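Tlr1789 protein (Thermosynechococcus elongatus, PDB 2X8X) is a cyanobacterial Omp85 related to Toc75 that probably helps insert outer-membrane proteins, its N-terminal POTRA domains, the part present here, probably handling the substrates. Local coordinates at residues 123-134 and 146-154; 171-182 and 226-235. All blocks are in the same frame, centred on the assembly; numbering follows the deposited sequence.

Interaction 1: residues 123-134 and 146-154; sequences YRDNGYILGQVV and TLQVAEGVV
Q132 and A150 form an antiparallel hydrogen-bonded pair between strands 132-134 and 146-150, whose short axes approach to 4.4 Å; next to it V133 and V149 make a non-hydrogen-bonded pair. Q132 N bonds A150 O and A150 N bonds Q132 O, both at 3.0 Å, and V134 N to Q148 O follows. G131 CA adds a CA-H...O contact to A150 O at 3.3 Å. Waters bridge the two backbones: two at the turn end, one linking L130 N to E151 O and another L130 O to A150 O, and a third between V134 O and Q148 N.

Among the side chains, the Y123 hydroxyl gives a 2.7 Å hydrogen bond to E151 OE2, reaching it on the anti side and 25° out of the carboxylate plane. Ring and carboxylate stand 74° apart, with OE2 at the ring's edge. The extended E151 chain (chi2 -159°) carries this carboxylate back to the tyrosine although its CB starts off away from it; Q88 N and L90 N also bond OE2 and V89 N bonds OE1, so the group is held by several donors, which would probably favour its charged form. G131 CA lies 3.8 Å above one face of the Y123 ring, and V149 CG2 is 3.4 Å from Y123 OH. Beside the tyrosine, V133 CG2 meets V149 CG1 at 3.9 Å. On the face that carries Q132 and A150, V134 CG1 touches A150 CB at 4.0 Å.

A type I turn from Y128 to G131 follows the Schellman motif at G127, which ends helix 109-125 and leads the chain into the beta hairpin of strands 132-139 and 144-150, the helix-to-hairpin connection of a POTRA domain.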
loop_
_atom_site.group_PDB
_atom_site.type_symbol
_atom_site.label_atom_id
_atom_site.label_comp_id
_atom_site.label_asym_id
_atom_site.label_seq_id
_atom_site.Cartn_x
_atom_site.Cartn_y
_atom_site.Cartn_z
ATOM N N TYR A 123 6.317 6.912 -6.231
ATOM C CA TYR A 123 7.034 7.734 -5.228
ATOM C C TYR A 123 8.543 7.493 -5.236
ATOM O O TYR A 123 9.325 8.440 -5.257
ATOM C CB TYR A 123 6.511 7.429 -3.821
ATOM C CG TYR A 123 5.069 7.937 -3.624
ATOM C CD1 TYR A 123 4.751 9.278 -3.826
ATOM C CD2 TYR A 123 4.036 7.085 -3.177
ATOM C CE1 TYR A 123 3.400 9.772 -3.641
ATOM C CE2 TYR A 123 2.676 7.592 -2.981
ATOM C CZ TYR A 123 2.390 8.909 -3.216
ATOM O OH TYR A 123 1.116 9.451 -3.042
ATOM N N ARG A 124 8.940 6.241 -5.167
ATOM C CA ARG A 124 10.343 5.908 -4.959
ATOM C C ARG A 124 11.190 6.313 -6.124
ATOM O O ARG A 124 12.277 6.779 -5.926
ATOM C CB ARG A 124 10.494 4.408 -4.741
ATOM C CG ARG A 124 11.604 3.975 -3.792
ATOM C CD ARG A 124 11.439 2.457 -3.480
ATOM N NE ARG A 124 11.123 1.730 -4.716
ATOM C CZ ARG A 124 10.001 1.031 -4.958
ATOM N NH1 ARG A 124 9.024 0.863 -4.025
ATOM N NH2 ARG A 124 9.885 0.471 -6.165
ATOM N N ASP A 125 10.686 6.147 -7.336
ATOM C CA ASP A 125 11.476 6.434 -8.539
ATOM C C ASP A 125 11.583 7.941 -8.798
ATOM O O ASP A 125 12.527 8.380 -9.428
ATOM C CB ASP A 125 10.891 5.740 -9.800
ATOM C CG ASP A 125 11.182 4.207 -9.850
ATOM O OD1 ASP A 125 11.797 3.620 -8.886
ATOM O OD2 ASP A 125 10.748 3.596 -10.866
ATOM N N ASN A 126 10.616 8.715 -8.333
ATOM C CA ASN A 126 10.620 10.157 -8.516
ATOM C C ASN A 126 11.333 10.881 -7.365
ATOM O O ASN A 126 11.432 12.119 -7.348
ATOM C CB ASN A 126 9.199 10.649 -8.717
ATOM C CG ASN A 126 8.744 10.529 -10.176
ATOM O OD1 ASN A 126 9.288 11.194 -11.038
ATOM N ND2 ASN A 126 7.752 9.675 -10.458
ATOM N N GLY A 127 11.867 10.107 -6.420
ATOM C CA GLY A 127 12.676 10.658 -5.320
ATOM C C GLY A 127 11.894 10.968 -4.029
ATOM O O GLY A 127 12.477 11.452 -3.057
ATOM N N TYR A 128 10.584 10.706 -4.003
ATOM C CA TYR A 128 9.790 10.961 -2.783
ATOM C C TYR A 128 9.969 9.772 -1.895
ATOM O O TYR A 128 9.092 8.884 -1.806
ATOM C CB TYR A 128 8.324 11.187 -3.114
ATOM C CG TYR A 128 8.138 12.340 -4.062
ATOM C CD1 TYR A 128 8.310 13.677 -3.627
ATOM C CD2 TYR A 128 7.795 12.107 -5.393
ATOM C CE1 TYR A 128 8.139 14.738 -4.506
ATOM C CE2 TYR A 128 7.637 13.184 -6.293
ATOM C CZ TYR A 128 7.823 14.477 -5.837
ATOM O OH TYR A 128 7.617 15.524 -6.693
ATOM N N ILE A 129 11.133 9.728 -1.270
ATOM C CA ILE A 129 11.585 8.552 -0.517
ATOM C C ILE A 129 10.663 8.028 0.554
ATOM O O ILE A 129 10.736 6.825 0.878
ATOM C CB ILE A 129 12.955 8.746 0.266
ATOM C CG1 ILE A 129 13.055 10.150 0.889
ATOM C CG2 ILE A 129 14.159 8.260 -0.499
ATOM C CD1 ILE A 129 13.812 10.097 2.243
ATOM N N LEU A 130 9.849 8.890 1.165
ATOM C CA LEU A 130 8.965 8.445 2.270
ATOM C C LEU A 130 7.576 7.995 1.768
ATOM O O LEU A 130 6.825 7.420 2.514
ATOM C CB LEU A 130 8.756 9.565 3.315
ATOM C CG LEU A 130 9.988 10.076 4.085
ATOM C CD1 LEU A 130 9.530 11.165 5.064
ATOM C CD2 LEU A 130 10.780 8.960 4.867
ATOM N N GLY A 131 7.229 8.331 0.544
ATOM C CA GLY A 131 5.855 8.223 0.102
ATOM C C GLY A 131 5.367 6.790 -0.045
ATOM O O GLY A 131 6.103 5.952 -0.586
ATOM N N GLN A 132 4.137 6.472 0.357
ATOM C CA GLN A 132 3.689 5.064 0.131
ATOM C C GLN A 132 2.212 5.065 0.445
ATOM O O GLN A 132 1.743 5.983 1.143
ATOM C CB GLN A 132 4.359 4.092 1.116
ATOM C CG GLN A 132 3.990 4.483 2.568
ATOM C CD GLN A 132 4.619 3.539 3.645
ATOM O OE1 GLN A 132 5.151 2.494 3.330
ATOM N NE2 GLN A 132 4.569 3.947 4.905
ATOM N N VAL A 133 1.524 4.007 -0.007
ATOM C CA VAL A 133 0.127 3.719 0.350
ATOM C C VAL A 133 0.153 3.236 1.771
ATOM O O VAL A 133 1.090 2.522 2.148
ATOM C CB VAL A 133 -0.439 2.640 -0.602
ATOM C CG1 VAL A 133 -1.841 2.148 -0.195
ATOM C CG2 VAL A 133 -0.519 3.230 -1.992
ATOM N N VAL A 134 -0.825 3.648 2.580
ATOM C CA VAL A 134 -0.932 3.239 3.966
ATOM C C VAL A 134 -2.336 2.711 4.254
ATOM O O VAL A 134 -3.350 3.091 3.583
ATOM C CB VAL A 134 -0.640 4.435 4.978
ATOM C CG1 VAL A 134 0.783 4.906 4.852
ATOM C CG2 VAL A 134 -1.520 5.609 4.698
ATOM N N THR A 146 -11.208 2.963 -2.089
ATOM C CA THR A 146 -10.503 4.117 -1.511
ATOM C C THR A 146 -9.203 3.645 -0.853
ATOM O O THR A 146 -9.212 2.712 -0.047
ATOM C CB THR A 146 -11.387 4.835 -0.405
ATOM O OG1 THR A 146 -12.624 5.268 -1.019
ATOM C CG2 THR A 146 -10.649 6.018 0.180
ATOM N N LEU A 147 -8.125 4.292 -1.269
ATOM C CA LEU A 147 -6.784 4.156 -0.733
ATOM C C LEU A 147 -6.318 5.469 -0.021
ATOM O O LEU A 147 -6.802 6.575 -0.333
ATOM C CB LEU A 147 -5.862 3.917 -1.933
ATOM C CG LEU A 147 -6.176 2.756 -2.838
ATOM C CD1 LEU A 147 -5.111 2.755 -3.909
ATOM C CD2 LEU A 147 -6.080 1.488 -2.003
ATOM N N GLN A 148 -5.358 5.330 0.898
ATOM C CA GLN A 148 -4.703 6.456 1.546
ATOM C C GLN A 148 -3.277 6.396 1.165
ATOM O O GLN A 148 -2.725 5.281 1.076
ATOM C CB GLN A 148 -4.766 6.278 3.056
ATOM C CG GLN A 148 -6.183 6.164 3.595
ATOM C CD GLN A 148 -6.191 5.954 5.130
ATOM O OE1 GLN A 148 -6.754 4.982 5.604
ATOM N NE2 GLN A 148 -5.483 6.781 5.863
ATOM N N VAL A 149 -2.655 7.552 0.922
ATOM C CA VAL A 149 -1.198 7.654 0.875
ATOM C C VAL A 149 -0.703 8.640 1.960
ATOM O O VAL A 149 -1.449 9.529 2.406
ATOM C CB VAL A 149 -0.717 8.108 -0.459
ATOM C CG1 VAL A 149 -1.091 7.070 -1.560
ATOM C CG2 VAL A 149 -1.363 9.432 -0.743
ATOM N N ALA A 150 0.526 8.405 2.391
ATOM C CA ALA A 150 1.305 9.353 3.185
ATOM C C ALA A 150 2.526 9.595 2.347
ATOM O O ALA A 150 3.375 8.719 2.236
ATOM C CB ALA A 150 1.693 8.742 4.470
ATOM N N GLU A 151 2.609 10.787 1.778
ATOM C CA GLU A 151 3.599 11.087 0.778
ATOM C C GLU A 151 4.912 11.551 1.407
ATOM O O GLU A 151 5.932 11.491 0.749
ATOM C CB GLU A 151 3.063 12.200 -0.094
ATOM C CG GLU A 151 1.780 11.754 -0.820
ATOM C CD GLU A 151 1.516 12.595 -2.029
ATOM O OE1 GLU A 151 1.970 13.758 -2.057
ATOM O OE2 GLU A 151 0.888 12.093 -2.955
ATOM N N GLY A 152 4.879 11.990 2.666
ATOM C CA GLY A 152 6.099 12.499 3.342
ATOM C C GLY A 152 6.122 14.031 3.356
ATOM O O GLY A 152 7.115 14.659 3.016
ATOM N N VAL A 153 4.993 14.647 3.682
ATOM C CA VAL A 153 4.882 16.130 3.789
ATOM C C VAL A 153 5.755 16.650 4.966
ATOM O O VAL A 153 5.790 16.060 6.070
ATOM C CB VAL A 153 3.368 16.599 3.949
ATOM C CG1 VAL A 153 3.244 18.184 4.094
ATOM C CG2 VAL A 153 2.532 16.145 2.770
ATOM N N VAL A 154 6.502 17.718 4.649
ATOM C CA VAL A 154 7.347 18.459 5.592
ATOM C C VAL A 154 6.452 19.460 6.345
ATOM O O VAL A 154 5.926 20.422 5.777
ATOM C CB VAL A 154 8.567 19.126 4.895
ATOM C CG1 VAL A 154 9.352 19.941 5.914
ATOM C CG2 VAL A 154 9.534 18.023 4.334
HETATM O O HOH W 1 8.787 11.463 0.386
HETATM O O HOH W 2 5.108 8.039 4.285
HETATM O O HOH W 3 -5.183 2.469 1.661
#

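Interaction 2: residues 171-182 and 226-235; sequences QRTRDFVISREM and LILNIKERNT
E232 turns its CG beside the backbone N (chi1 -65°) and then runs extended (chi2 -175°), which carries its carboxylate from the end of strand 226-232 up to the loop before helix 175-179. There it accepts two backbone bonds, one to each oxygen. R172 N points at E232 OE1 at 2.9 Å, almost straight (177°) and on the syn lone pair, while T173 N meets E232 OE2 at 3.0 Å from the syn side, slightly out of plane. The two consecutive amides thus fix the rotation of the carboxylate. T173 CG2 lies 3.3 Å from E232 OE2, the two side chains crossing obliquely.

The R172 guanidinium lies by R233 and N234, beside the chain after the strand, but its exact position is doubtful. Farther along, the contact is apolar: I178 CD1 and I230 CD1 meet tip to tip at 3.8 Å. M182 SD lies 3.8 Å from L228 CD1, and the bend at chi3 turns M182 CE to 4.2 Å from L226 CD2.

Helix 192-205 touches the same apolar group, with L202 against I178, and F208 of strand 208-217 packs on I230. Strand 224-232 runs between strands 154-161 and 208-217, and F161 of the former lies against E232.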
loop_
_atom_site.group_PDB
_atom_site.type_symbol
_atom_site.label_atom_id
_atom_site.label_comp_id
_atom_site.label_asym_id
_atom_site.label_seq_id
_atom_site.Cartn_x
_atom_site.Cartn_y
_atom_site.Cartn_z
ATOM N N GLN A 171 23.962 29.298 18.358
ATOM C CA GLN A 171 23.894 29.592 16.901
ATOM C C GLN A 171 24.603 30.909 16.562
ATOM O O GLN A 171 24.356 31.910 17.239
ATOM C CB GLN A 171 22.416 29.752 16.559
ATOM C CG GLN A 171 22.111 30.395 15.218
ATOM C CD GLN A 171 20.652 30.122 14.791
ATOM O OE1 GLN A 171 20.218 30.520 13.699
ATOM N NE2 GLN A 171 19.911 29.411 15.640
ATOM N N ARG A 172 25.455 30.924 15.535
ATOM C CA ARG A 172 26.050 32.196 15.038
ATOM C C ARG A 172 25.388 32.704 13.728
ATOM O O ARG A 172 25.017 33.891 13.650
ATOM C CB ARG A 172 27.606 32.157 14.947
ATOM C CG ARG A 172 28.312 31.763 16.314
ATOM C CD ARG A 172 29.895 31.939 16.425
ATOM N NE ARG A 172 30.614 31.392 15.268
ATOM C CZ ARG A 172 30.891 30.096 15.049
ATOM N NH1 ARG A 172 30.564 29.127 15.913
ATOM N NH2 ARG A 172 31.509 29.771 13.926
ATOM N N THR A 173 25.209 31.824 12.737
ATOM C CA THR A 173 24.641 32.242 11.436
ATOM C C THR A 173 23.110 32.532 11.559
ATOM O O THR A 173 22.393 31.838 12.273
ATOM C CB THR A 173 24.878 31.152 10.321
ATOM O OG1 THR A 173 24.343 31.614 9.066
ATOM C CG2 THR A 173 24.123 29.869 10.675
ATOM N N ARG A 174 22.611 33.523 10.841
ATOM C CA ARG A 174 21.158 33.787 10.843
ATOM C C ARG A 174 20.369 32.734 10.076
ATOM O O ARG A 174 20.873 32.168 9.100
ATOM C CB ARG A 174 20.874 35.169 10.268
ATOM C CG ARG A 174 21.880 36.225 10.761
ATOM C CD ARG A 174 21.508 36.758 12.103
ATOM N NE ARG A 174 21.095 38.151 11.952
ATOM C CZ ARG A 174 19.857 38.551 11.639
ATOM N NH1 ARG A 174 18.859 37.677 11.459
ATOM N NH2 ARG A 174 19.607 39.848 11.522
ATOM N N ASP A 175 19.131 32.499 10.519
ATOM C CA ASP A 175 18.223 31.543 9.873
ATOM C C ASP A 175 18.051 31.807 8.368
ATOM O O ASP A 175 18.076 30.867 7.588
ATOM C CB ASP A 175 16.800 31.511 10.528
ATOM C CG ASP A 175 16.791 31.008 12.000
ATOM O OD1 ASP A 175 17.653 30.207 12.432
ATOM O OD2 ASP A 175 15.871 31.430 12.730
ATOM N N PHE A 176 17.888 33.060 7.948
ATOM C CA PHE A 176 17.639 33.297 6.508
ATOM C C PHE A 176 18.762 32.760 5.616
ATOM O O PHE A 176 18.524 32.348 4.488
ATOM C CB PHE A 176 17.316 34.782 6.186
ATOM C CG PHE A 176 18.491 35.718 6.379
ATOM C CD1 PHE A 176 19.443 35.894 5.363
ATOM C CD2 PHE A 176 18.673 36.418 7.584
ATOM C CE1 PHE A 176 20.592 36.769 5.548
ATOM C CE2 PHE A 176 19.790 37.301 7.777
ATOM C CZ PHE A 176 20.753 37.462 6.755
ATOM N N VAL A 177 19.998 32.788 6.125
ATOM C CA VAL A 177 21.194 32.376 5.362
ATOM C C VAL A 177 21.055 30.940 4.929
ATOM O O VAL A 177 21.398 30.595 3.785
ATOM C CB VAL A 177 22.504 32.605 6.148
ATOM C CG1 VAL A 177 23.738 32.053 5.398
ATOM C CG2 VAL A 177 22.731 34.074 6.358
ATOM N N ILE A 178 20.530 30.120 5.841
ATOM C CA ILE A 178 20.312 28.711 5.575
ATOM C C ILE A 178 19.028 28.514 4.762
ATOM O O ILE A 178 19.029 27.813 3.741
ATOM C CB ILE A 178 20.229 27.888 6.872
ATOM C CG1 ILE A 178 21.608 27.872 7.564
ATOM C CG2 ILE A 178 19.819 26.475 6.562
ATOM C CD1 ILE A 178 21.485 27.554 9.044
ATOM N N SER A 179 17.951 29.131 5.230
ATOM C CA SER A 179 16.644 28.901 4.625
ATOM C C SER A 179 16.659 29.266 3.101
ATOM O O SER A 179 16.042 28.606 2.260
ATOM C CB SER A 179 15.632 29.730 5.427
ATOM O OG SER A 179 14.365 29.600 4.817
ATOM N N ARG A 180 17.373 30.323 2.741
ATOM C CA ARG A 180 17.348 30.786 1.353
ATOM C C ARG A 180 18.108 29.892 0.397
ATOM O O ARG A 180 17.996 30.050 -0.819
ATOM C CB ARG A 180 17.824 32.213 1.247
ATOM C CG ARG A 180 19.327 32.388 1.155
ATOM C CD ARG A 180 19.602 33.921 1.295
ATOM N NE ARG A 180 20.939 34.172 1.852
ATOM C CZ ARG A 180 21.554 35.353 1.880
ATOM N NH1 ARG A 180 20.975 36.444 1.381
ATOM N NH2 ARG A 180 22.771 35.440 2.415
ATOM N N GLU A 181 18.872 28.945 0.943
ATOM C CA GLU A 181 19.523 27.962 0.096
ATOM C C GLU A 181 18.689 26.728 -0.148
ATOM O O GLU A 181 19.076 25.897 -0.989
ATOM C CB GLU A 181 20.860 27.538 0.713
ATOM C CG GLU A 181 21.793 28.728 0.874
ATOM C CD GLU A 181 22.171 29.386 -0.447
ATOM O OE1 GLU A 181 22.361 28.671 -1.486
ATOM O OE2 GLU A 181 22.329 30.625 -0.415
ATOM N N MET A 182 17.578 26.600 0.597
ATOM C CA MET A 182 16.840 25.351 0.646
ATOM C C MET A 182 15.509 25.415 -0.090
ATOM O O MET A 182 14.666 26.270 0.201
ATOM C CB MET A 182 16.603 24.940 2.106
ATOM C CG MET A 182 17.923 24.599 2.804
ATOM S SD MET A 182 17.526 23.947 4.424
ATOM C CE MET A 182 16.619 22.402 4.030
ATOM N N LEU A 226 11.701 17.918 9.611
ATOM C CA LEU A 226 13.063 17.744 9.069
ATOM C C LEU A 226 14.098 18.454 9.994
ATOM O O LEU A 226 14.031 19.701 10.185
ATOM C CB LEU A 226 13.218 18.247 7.625
ATOM C CG LEU A 226 14.678 18.096 7.172
ATOM C CD1 LEU A 226 14.766 16.774 6.522
ATOM C CD2 LEU A 226 15.180 19.136 6.213
ATOM N N ILE A 227 15.054 17.689 10.514
ATOM C CA ILE A 227 16.011 18.258 11.485
ATOM C C ILE A 227 17.312 18.378 10.731
ATOM O O ILE A 227 17.736 17.399 10.090
ATOM C CB ILE A 227 16.301 17.319 12.686
ATOM C CG1 ILE A 227 15.028 16.714 13.330
ATOM C CG2 ILE A 227 17.204 17.998 13.705
ATOM C CD1 ILE A 227 14.026 17.672 13.804
ATOM N N LEU A 228 17.924 19.561 10.777
ATOM C CA LEU A 228 19.301 19.743 10.303
ATOM C C LEU A 228 20.193 19.888 11.543
ATOM O O LEU A 228 20.021 20.816 12.321
ATOM C CB LEU A 228 19.407 20.986 9.436
ATOM C CG LEU A 228 18.698 21.100 8.085
ATOM C CD1 LEU A 228 19.281 22.291 7.314
ATOM C CD2 LEU A 228 18.819 19.765 7.307
ATOM N N ASN A 229 21.150 18.964 11.737
ATOM C CA ASN A 229 22.051 18.993 12.851
ATOM C C ASN A 229 23.314 19.599 12.272
ATOM O O ASN A 229 23.962 18.987 11.374
ATOM C CB ASN A 229 22.319 17.569 13.330
ATOM C CG ASN A 229 21.112 16.974 14.078
ATOM O OD1 ASN A 229 20.694 17.531 15.043
ATOM N ND2 ASN A 229 20.514 15.909 13.554
ATOM N N ILE A 230 23.655 20.779 12.779
ATOM C CA ILE A 230 24.637 21.605 12.122
ATOM C C ILE A 230 25.750 21.928 13.043
ATOM O O ILE A 230 25.480 22.400 14.133
ATOM C CB ILE A 230 23.986 22.956 11.667
ATOM C CG1 ILE A 230 22.873 22.721 10.633
ATOM C CG2 ILE A 230 25.049 23.885 11.059
ATOM C CD1 ILE A 230 22.050 24.034 10.390
ATOM N N LYS A 231 26.998 21.683 12.601
ATOM C CA LYS A 231 28.201 22.109 13.310
ATOM C C LYS A 231 28.886 23.202 12.498
ATOM O O LYS A 231 29.387 22.923 11.414
ATOM C CB LYS A 231 29.139 20.916 13.588
ATOM C CG LYS A 231 28.491 19.744 14.382
ATOM C CD LYS A 231 29.415 18.558 14.731
ATOM C CE LYS A 231 28.511 17.290 14.854
ATOM N NZ LYS A 231 29.028 16.132 15.633
ATOM N N GLU A 232 28.852 24.443 13.009
ATOM C CA GLU A 232 29.436 25.634 12.379
ATOM C C GLU A 232 30.940 25.655 12.615
ATOM O O GLU A 232 31.397 25.112 13.617
ATOM C CB GLU A 232 28.835 26.919 12.952
ATOM C CG GLU A 232 27.336 27.076 12.651
ATOM C CD GLU A 232 26.774 28.419 13.111
ATOM O OE1 GLU A 232 26.234 28.496 14.237
ATOM O OE2 GLU A 232 26.882 29.398 12.340
ATOM N N ARG A 233 31.697 26.240 11.692
ATOM C CA ARG A 233 33.185 26.374 11.843
ATOM C C ARG A 233 33.391 27.419 12.896
ATOM O O ARG A 233 32.795 28.488 12.785
ATOM C CB ARG A 233 33.816 26.997 10.595
ATOM C CG ARG A 233 33.966 26.159 9.410
ATOM C CD ARG A 233 34.191 27.049 8.174
ATOM N NE ARG A 233 35.396 27.854 8.238
ATOM C CZ ARG A 233 35.572 29.043 7.657
ATOM N NH1 ARG A 233 34.633 29.623 6.928
ATOM N NH2 ARG A 233 36.728 29.647 7.803
ATOM N N ASN A 234 34.227 27.177 13.896
ATOM C CA ASN A 234 34.374 28.192 14.970
ATOM C C ASN A 234 34.893 29.568 14.461
ATOM O O ASN A 234 35.158 29.751 13.261
ATOM C CB ASN A 234 35.206 27.652 16.154
ATOM C CG ASN A 234 34.744 28.219 17.540
ATOM O OD1 ASN A 234 33.540 28.406 17.804
ATOM N ND2 ASN A 234 35.720 28.478 18.420
ATOM N N THR A 235 34.960 30.532 15.380
ATOM C CA THR A 235 35.786 31.746 15.257
ATOM C C THR A 235 36.875 31.649 14.154
ATOM O O THR A 235 37.980 31.119 14.373
ATOM C CB THR A 235 36.405 32.114 16.677
ATOM O OG1 THR A 235 35.337 32.391 17.598
ATOM C CG2 THR A 235 37.410 33.315 16.641
#

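Overall arrangement
Both contacts belong to POTRA-type units that follow one another along the chain; their centres lie 28 Å apart, and although their nearest atoms come within about 5 Å they do not touch. Interaction 1 lies near the middle of the elongated chain and joins the end of helix 109-125 and two neighbouring strands through backbone bonds, waters and the Y123–E151 bond. Interaction 2, about 37 Å from the chain's centre, instead sets a loop and short helix over a strand, buried under I178 and M182, exposed where R172 meets the C-terminal residues. In both a glutamate accepts main-chain amides; in interaction 1 these lie outside the two segments and the partner across the contact is a tyrosine hydroxyl.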